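Outer membrane usher protein PapC (Escherichia coli, PDB 3L48) exports and assembles pilus subunits across the bacterial outer membrane as a pore-forming usher, of which this chain is the C-terminal domain. Local coordinates at residues S20-V28 against M38-L47; G49-S57 against Q67-I75. All blocks are in the same frame, centred on the assembly; numbering follows the deposited sequence. Where two conformers were deposited one is given.

Contact 1 of 2, residues S20-V28 against M38-L47; sequences SQPPFGASV and MVADEGLAWL
G25 and A26 meet V39 through two backbone hydrogen bonds, which fasten a type II turn (P23 to A26) to the link between the two sheets of this Ig-like beta sandwich, the usher's C-terminal domain. G25 N donates to V39 O at 2.8 Å, and V39 N returns a nearly straight bond (170°) to A26 O. S27 and M38 continue as an antiparallel non-hydrogen-bonded pair. M38 illustrates how a flexible side chain can trace a backbone: its CB lies by A26 O, SD rests 3.7 Å from S27 CB, and CE ends 3.5 Å from G25 O. Bends at chi2 (-76°) and chi3 fold the thioether back along the turn. V39, in contrast, points inward, with its CG2 packed 3.7 Å from A26 CB, while the L47 and V28 side chains cross at about a right angle, L47 CD2 coming 3.6 Å from V28 CB; L14 also touches V39. At the surface, Q21 lies beside E42, their amide and carboxylate planes 74° apart. Cutting Q21 back to an alanine would probably leave the E42 carboxylate without the amide beside it. F24 brings CD2 to 3.4 Å from A40 C, with D41 N at the ring's edge. One water joins the loops, donating to P22 O and A40 O and accepting from G43 N at 2.8 Å.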
loop_
_atom_site.group_PDB
_atom_site.type_symbol
_atom_site.label_atom_id
_atom_site.label_comp_id
_atom_site.label_asym_id
_atom_site.label_seq_id
_atom_site.Cartn_x
_atom_site.Cartn_y
_atom_site.Cartn_z
ATOM N N SER A 20 -8.330 -5.974 9.627
ATOM C CA SER A 20 -7.132 -5.703 10.417
ATOM C C SER A 20 -6.192 -4.734 9.703
ATOM O O SER A 20 -6.418 -4.377 8.547
ATOM C CB SER A 20 -6.404 -7.006 10.772
ATOM O OG SER A 20 -5.932 -7.670 9.612
ATOM N N GLN A 21 -5.144 -4.310 10.401
ATOM C CA GLN A 21 -4.182 -3.360 9.853
ATOM C C GLN A 21 -2.814 -4.006 9.684
ATOM O O GLN A 21 -2.342 -4.705 10.581
ATOM C CB GLN A 21 -4.042 -2.151 10.780
ATOM C CG GLN A 21 -5.337 -1.425 11.078
ATOM C CD GLN A 21 -5.164 -0.315 12.096
ATOM O OE1 GLN A 21 -5.873 0.691 12.059
ATOM N NE2 GLN A 21 -4.212 -0.489 13.008
ATOM N N PRO A 22 -2.167 -3.771 8.533
ATOM C CA PRO A 22 -0.777 -4.215 8.394
ATOM C C PRO A 22 0.047 -3.579 9.507
ATOM O O PRO A 22 -0.234 -2.442 9.895
ATOM C CB PRO A 22 -0.359 -3.657 7.029
ATOM C CG PRO A 22 -1.649 -3.424 6.292
ATOM C CD PRO A 22 -2.656 -3.055 7.342
ATOM N N PRO A 23 1.048 -4.301 10.027
ATOM C CA PRO A 23 1.787 -3.835 11.206
ATOM C C PRO A 23 2.721 -2.658 10.930
ATOM O O PRO A 23 3.251 -2.510 9.830
ATOM C CB PRO A 23 2.600 -5.068 11.620
ATOM C CG PRO A 23 2.772 -5.843 10.349
ATOM C CD PRO A 23 1.499 -5.631 9.574
ATOM N N PHE A 24 2.895 -1.829 11.953
ATOM C CA PHE A 24 3.891 -0.767 11.985
ATOM C C PHE A 24 5.250 -1.297 11.526
ATOM O O PHE A 24 5.822 -2.184 12.157
ATOM C CB PHE A 24 3.984 -0.248 13.424
ATOM C CG PHE A 24 4.917 0.915 13.611
ATOM C CD1 PHE A 24 6.221 0.713 14.034
ATOM C CD2 PHE A 24 4.480 2.213 13.402
ATOM C CE1 PHE A 24 7.077 1.783 14.225
ATOM C CE2 PHE A 24 5.335 3.288 13.590
ATOM C CZ PHE A 24 6.636 3.070 14.004
ATOM N N GLY A 25 5.765 -0.760 10.423
ATOM C CA GLY A 25 7.076 -1.158 9.942
ATOM C C GLY A 25 7.046 -2.072 8.732
ATOM O O GLY A 25 8.092 -2.456 8.213
ATOM N N ALA A 26 5.846 -2.434 8.286
ATOM C CA ALA A 26 5.698 -3.206 7.058
ATOM C C ALA A 26 6.144 -2.356 5.867
ATOM O O ALA A 26 6.055 -1.131 5.907
ATOM C CB ALA A 26 4.253 -3.647 6.881
ATOM N N SER A 27 6.625 -3.002 4.811
ATOM C CA SER A 27 7.033 -2.274 3.614
ATOM C C SER A 27 6.016 -2.431 2.489
ATOM O O SER A 27 5.341 -3.452 2.384
ATOM C CB SER A 27 8.412 -2.734 3.139
ATOM O OG SER A 27 8.376 -4.089 2.737
ATOM N N VAL A 28 5.916 -1.408 1.648
ATOM C CA VAL A 28 5.020 -1.436 0.500
ATOM C C VAL A 28 5.856 -1.327 -0.769
ATOM O O VAL A 28 6.629 -0.382 -0.933
ATOM C CB VAL A 28 4.013 -0.276 0.543
ATOM C CG1 VAL A 28 2.982 -0.433 -0.561
ATOM C CG2 VAL A 28 3.334 -0.221 1.901
ATOM N N MET A 38 6.630 2.918 3.762
ATOM C CA MET A 38 6.562 2.026 4.906
ATOM C C MET A 38 5.299 2.328 5.696
ATOM O O MET A 38 4.878 3.480 5.784
ATOM C CB MET A 38 7.785 2.234 5.796
ATOM C CG MET A 38 9.098 2.136 5.054
ATOM S SD MET A 38 9.519 0.431 4.696
ATOM C CE MET A 38 9.946 -0.126 6.347
ATOM N N VAL A 39 4.694 1.292 6.267
ATOM C CA VAL A 39 3.478 1.468 7.046
ATOM C C VAL A 39 3.809 2.038 8.418
ATOM O O VAL A 39 4.666 1.517 9.129
ATOM C CB VAL A 39 2.728 0.137 7.227
ATOM C CG1 VAL A 39 1.398 0.369 7.938
ATOM C CG2 VAL A 39 2.504 -0.526 5.879
ATOM N N ALA A 40 3.131 3.114 8.790
ATOM C CA ALA A 40 3.305 3.678 10.119
ATOM C C ALA A 40 2.230 3.135 11.054
ATOM O O ALA A 40 1.865 1.960 10.991
ATOM C CB ALA A 40 3.260 5.194 10.063
ATOM N N ASP A 41 1.731 3.983 11.945
ATOM C CA ASP A 41 0.701 3.542 12.872
ATOM C C ASP A 41 -0.680 3.584 12.221
ATOM O O ASP A 41 -0.906 4.305 11.246
ATOM C CB ASP A 41 0.731 4.363 14.166
ATOM C CG ASP A 41 0.782 5.859 13.913
ATOM O OD1 ASP A 41 1.566 6.297 13.045
ATOM O OD2 ASP A 41 0.043 6.598 14.598
ATOM N N GLU A 42 -1.592 2.786 12.765
ATOM C CA GLU A 42 -2.969 2.707 12.273
ATOM C C GLU A 42 -3.104 2.396 10.779
ATOM O O GLU A 42 -4.019 2.880 10.117
ATOM C CB GLU A 42 -3.728 3.996 12.616
ATOM C CG GLU A 42 -3.914 4.225 14.115
ATOM C CD GLU A 42 -4.772 3.150 14.777
ATOM O OE1 GLU A 42 -5.608 2.536 14.082
ATOM O OE2 GLU A 42 -4.612 2.918 15.995
ATOM N N GLY A 43 -2.198 1.580 10.253
ATOM C CA GLY A 43 -2.286 1.154 8.868
ATOM C C GLY A 43 -2.080 2.244 7.827
ATOM O O GLY A 43 -2.353 2.036 6.645
ATOM N N LEU A 44 -1.590 3.401 8.257
ATOM C CA LEU A 44 -1.325 4.503 7.335
ATOM C C LEU A 44 0.044 4.353 6.668
ATOM O O LEU A 44 1.042 4.078 7.337
ATOM C CB LEU A 44 -1.421 5.844 8.073
ATOM C CG LEU A 44 -0.975 7.118 7.348
ATOM C CD1 LEU A 44 -1.793 7.358 6.089
ATOM C CD2 LEU A 44 -1.065 8.320 8.282
ATOM N N ALA A 45 0.086 4.530 5.349
ATOM C CA ALA A 45 1.349 4.488 4.611
ATOM C C ALA A 45 1.436 5.566 3.532
ATOM O O ALA A 45 0.671 5.553 2.570
ATOM C CB ALA A 45 1.565 3.112 3.990
ATOM N N TRP A 46 2.375 6.492 3.696
ATOM C CA TRP A 46 2.656 7.478 2.659
ATOM C C TRP A 46 3.516 6.845 1.576
ATOM O O TRP A 46 4.632 6.394 1.841
ATOM C CB TRP A 46 3.373 8.690 3.253
ATOM C CG TRP A 46 2.474 9.598 4.021
ATOM C CD1 TRP A 46 1.263 9.282 4.576
ATOM C CD2 TRP A 46 2.712 10.977 4.330
ATOM N NE1 TRP A 46 0.733 10.381 5.206
ATOM C CE2 TRP A 46 1.600 11.430 5.073
ATOM C CE3 TRP A 46 3.752 11.865 4.052
ATOM C CZ2 TRP A 46 1.508 12.740 5.539
ATOM C CZ3 TRP A 46 3.655 13.164 4.516
ATOM C CH2 TRP A 46 2.542 13.589 5.251
ATOM N N LEU A 47 2.994 6.808 0.356
ATOM C CA LEU A 47 3.690 6.157 -0.746
ATOM C C LEU A 47 4.217 7.162 -1.771
ATOM O O LEU A 47 3.487 8.044 -2.228
ATOM C CB LEU A 47 2.769 5.144 -1.423
ATOM C CG LEU A 47 2.082 4.145 -0.490
ATOM C CD1 LEU A 47 1.042 3.336 -1.244
ATOM C CD2 LEU A 47 3.099 3.232 0.171
HETATM O O HOH W 1 -0.094 0.097 11.370
#

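Contact 2 of 2, residues G49-S57 against Q67-I75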
loop_
_atom_site.group_PDB
_atom_site.type_symbol
_atom_site.label_atom_id
_atom_site.label_comp_id
_atom_site.label_asym_id
_atom_site.label_seq_id
_atom_site.Cartn_x
_atom_site.Cartn_y
_atom_site.Cartn_z
ATOM N N GLY A 49 6.012 7.922 -5.542
ATOM C CA GLY A 49 6.226 7.423 -6.890
ATOM C C GLY A 49 5.320 6.276 -7.286
ATOM O O GLY A 49 5.738 5.366 -8.000
ATOM N N VAL A 50 4.073 6.322 -6.825
ATOM C CA VAL A 50 3.094 5.297 -7.161
ATOM C C VAL A 50 2.546 5.508 -8.567
ATOM O O VAL A 50 2.300 6.639 -8.986
ATOM C CB VAL A 50 1.909 5.300 -6.174
ATOM C CG1 VAL A 50 0.969 4.133 -6.464
ATOM C CG2 VAL A 50 2.411 5.246 -4.743
ATOM N N THR A 51 2.353 4.412 -9.292
ATOM C CA THR A 51 1.748 4.469 -10.615
ATOM C C THR A 51 0.281 4.078 -10.525
ATOM O O THR A 51 -0.045 2.991 -10.055
ATOM C CB THR A 51 2.450 3.518 -11.600
ATOM O OG1 THR A 51 3.862 3.763 -11.583
ATOM C CG2 THR A 51 1.915 3.723 -13.010
ATOM N N PRO A 52 -0.614 4.973 -10.967
ATOM C CA PRO A 52 -2.045 4.655 -10.948
ATOM C C PRO A 52 -2.334 3.367 -11.714
ATOM O O PRO A 52 -1.898 3.220 -12.854
ATOM C CB PRO A 52 -2.676 5.850 -11.668
ATOM C CG PRO A 52 -1.706 6.974 -11.454
ATOM C CD PRO A 52 -0.348 6.332 -11.473
ATOM N N GLY A 53 -3.051 2.441 -11.086
ATOM C CA GLY A 53 -3.433 1.205 -11.743
ATOM C C GLY A 53 -2.550 0.011 -11.424
ATOM O O GLY A 53 -2.906 -1.125 -11.738
ATOM N N GLU A 54 -1.401 0.254 -10.800
ATOM C CA GLU A 54 -0.470 -0.832 -10.509
ATOM C C GLU A 54 -0.889 -1.637 -9.283
ATOM O O GLU A 54 -1.754 -1.221 -8.513
ATOM C CB GLU A 54 0.954 -0.302 -10.329
ATOM C CG GLU A 54 1.206 0.386 -9.000
ATOM C CD GLU A 54 2.675 0.695 -8.778
ATOM O OE1 GLU A 54 3.521 -0.160 -9.116
ATOM O OE2 GLU A 54 2.986 1.786 -8.256
ATOM N N THR A 55 -0.270 -2.800 -9.118
ATOM C CA THR A 55 -0.512 -3.648 -7.959
ATOM C C THR A 55 0.661 -3.560 -6.992
ATOM O O THR A 55 1.801 -3.842 -7.358
ATOM C CB THR A 55 -0.711 -5.123 -8.363
ATOM O OG1 THR A 55 -1.853 -5.236 -9.221
ATOM C CG2 THR A 55 -0.922 -5.994 -7.127
ATOM N N LEU A 56 0.379 -3.159 -5.759
ATOM C CA LEU A 56 1.416 -3.073 -4.745
ATOM C C LEU A 56 1.323 -4.273 -3.818
ATOM O O LEU A 56 0.240 -4.812 -3.592
ATOM C CB LEU A 56 1.279 -1.782 -3.937
ATOM C CG LEU A 56 1.252 -0.463 -4.714
ATOM C CD1 LEU A 56 1.263 0.718 -3.752
ATOM C CD2 LEU A 56 2.421 -0.373 -5.682
ATOM N N SER A 57 2.463 -4.695 -3.289
ATOM C CA SER A 57 2.473 -5.751 -2.289
ATOM C C SER A 57 2.911 -5.178 -0.945
ATOM O O SER A 57 3.798 -4.325 -0.880
ATOM C CB SER A 57 3.381 -6.907 -2.714
ATOM O OG SER A 57 4.743 -6.567 -2.554
ATOM N N GLN A 67 -1.892 -7.860 -1.151
ATOM C CA GLN A 67 -1.695 -6.945 -2.263
ATOM C C GLN A 67 -2.863 -5.984 -2.409
ATOM O O GLN A 67 -3.992 -6.302 -2.035
ATOM C CB GLN A 67 -1.468 -7.721 -3.563
ATOM C CG GLN A 67 -0.151 -8.477 -3.582
ATOM C CD GLN A 67 0.136 -9.145 -4.909
ATOM O OE1 GLN A 67 1.288 -9.217 -5.341
ATOM N NE2 GLN A 67 -0.909 -9.633 -5.568
ATOM N N VAL A 68 -2.573 -4.801 -2.947
ATOM C CA VAL A 68 -3.584 -3.783 -3.180
ATOM C C VAL A 68 -3.554 -3.357 -4.640
ATOM O O VAL A 68 -2.513 -3.408 -5.289
ATOM C CB VAL A 68 -3.351 -2.534 -2.297
ATOM C CG1 VAL A 68 -3.289 -2.918 -0.824
ATOM C CG2 VAL A 68 -2.081 -1.830 -2.715
ATOM N N ASN A 69 -4.707 -2.950 -5.153
ATOM C CA ASN A 69 -4.797 -2.414 -6.501
ATOM C C ASN A 69 -4.989 -0.905 -6.454
ATOM O O ASN A 69 -6.038 -0.416 -6.032
ATOM C CB ASN A 69 -5.948 -3.072 -7.267
ATOM C CG ASN A 69 -5.809 -4.578 -7.346
ATOM O OD1 ASN A 69 -6.750 -5.316 -7.056
ATOM N ND2 ASN A 69 -4.628 -5.044 -7.737
ATOM N N VAL A 70 -3.966 -0.167 -6.868
ATOM C CA VAL A 70 -4.056 1.285 -6.889
ATOM C C VAL A 70 -5.021 1.713 -7.983
ATOM O O VAL A 70 -4.804 1.410 -9.155
ATOM C CB VAL A 70 -2.687 1.932 -7.142
ATOM C CG1 VAL A 70 -2.815 3.449 -7.165
ATOM C CG2 VAL A 70 -1.691 1.493 -6.076
ATOM N N PRO A 71 -6.101 2.412 -7.604
ATOM C CA PRO A 71 -7.093 2.867 -8.584
ATOM C C PRO A 71 -6.440 3.626 -9.739
ATOM O O PRO A 71 -5.446 4.329 -9.542
ATOM C CB PRO A 71 -7.986 3.804 -7.764
ATOM C CG PRO A 71 -7.867 3.300 -6.366
ATOM C CD PRO A 71 -6.447 2.826 -6.234
ATOM N N GLU A 72 -6.994 3.470 -10.936
ATOM C CA GLU A 72 -6.469 4.135 -12.120
ATOM C C GLU A 72 -6.631 5.645 -11.978
ATOM O O GLU A 72 -5.950 6.422 -12.651
ATOM C CB GLU A 72 -7.217 3.653 -13.364
ATOM C CG GLU A 72 -6.361 3.552 -14.612
ATOM C CD GLU A 72 -5.518 2.292 -14.634
ATOM O OE1 GLU A 72 -4.275 2.406 -14.581
ATOM O OE2 GLU A 72 -6.098 1.186 -14.703
ATOM N N THR A 73 -7.535 6.053 -11.093
ATOM C CA THR A 73 -7.856 7.463 -10.912
ATOM C C THR A 73 -7.070 8.122 -9.783
ATOM O O THR A 73 -7.340 9.263 -9.417
ATOM C CB THR A 73 -9.356 7.659 -10.653
ATOM O OG1 THR A 73 -9.768 6.800 -9.584
ATOM C CG2 THR A 73 -10.151 7.321 -11.899
ATOM N N ALA A 74 -6.097 7.403 -9.237
ATOM C CA ALA A 74 -5.277 7.945 -8.164
ATOM C C ALA A 74 -4.451 9.138 -8.654
ATOM O O ALA A 74 -3.804 9.071 -9.701
ATOM C CB ALA A 74 -4.376 6.864 -7.590
ATOM N N ILE A 75 -4.488 10.231 -7.898
ATOM C CA ILE A 75 -3.665 11.398 -8.201
ATOM C C ILE A 75 -2.877 11.833 -6.971
ATOM O O ILE A 75 -3.130 11.358 -5.862
ATOM C CB ILE A 75 -4.498 12.579 -8.744
ATOM C CG1 ILE A 75 -5.552 13.017 -7.725
ATOM C CG2 ILE A 75 -5.142 12.206 -10.071
ATOM C CD1 ILE A 75 -6.397 14.184 -8.190
HETATM O O HOH W 2 -5.441 -1.288 -12.930
#
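L56 and V68 form the hydrogen-bonded pair of the antiparallel hairpin made by strands 55-59 and 64-69, at the border of the four-stranded sheet in the Ig-like sandwich. Backbone bonds set the register: L56 N reaches V68 O at 2.9 Å in the carbonyl plane, V68 N answers to L56 O, and V70 N carries the ladder beyond the strands to E54 O, almost directly in line with the carbonyl (175°). Farther out, G53 N makes only weak, bent bonds to V70 O and P71 O. The type II turn from T51 to E54 is braced by E54 itself, whose OE2 accepts T51 N at 2.9 Å from above the carboxylate plane.

Apolar contacts occupy the inner face. With V70 CG1 anti to the backbone N (chi1 180°), CG2 is turned against V50 CG1, 3.8 Å away, and packs on L56 CG as well; V68 CG2 meets L56 CB at 3.6 Å. L10 and L36 extend this cluster, and V68 also touches L82 of the facing sheet.

Polar side chains line the other face. T55 and N69 lie side by side, pointing the same way, with OG1 and ND2 3.2 Å apart. The extended chain of Q67 passes T55 CG2 and S57 CB, while S57 OG turns to T29. At the turns, P52 brings its CG 3.4 Å from A74 O, E72 sets OE1 3.2 Å from G53 CA, and a water links E72 OE2 to G53 O.

The chemistry is thus divided by face, aliphatic groups joining the hairpin to the core and polar ones gathered on the other side, while G53 is doubly required: a CB would jam against P52 O and collide with E72 OE1.

From the N terminus, the chain leaves strand 10-16 and enters 20-28; contact 1 closes the loop that runs through strands 27-29 and 35-38 and returns in 38-47. Only then does contact 2 open, with 49-57 closing on 67-75 around the 55-59/64-69 hairpin, so the two loops stand in series and neither crosses the other. Their centres lie about 16 Å apart, on opposite sides of the middle of the domain. They share the four-stranded sheet, where strands 27-29 and 55-59 are neighbours, and meet in the core between the two sheets: L47 CD1 and V28 CG1 both pack on L56 CD1, the first at 3.6 Å. Strand 44-47, which carries L47, belongs to the other sheet, so this meeting ties the two together.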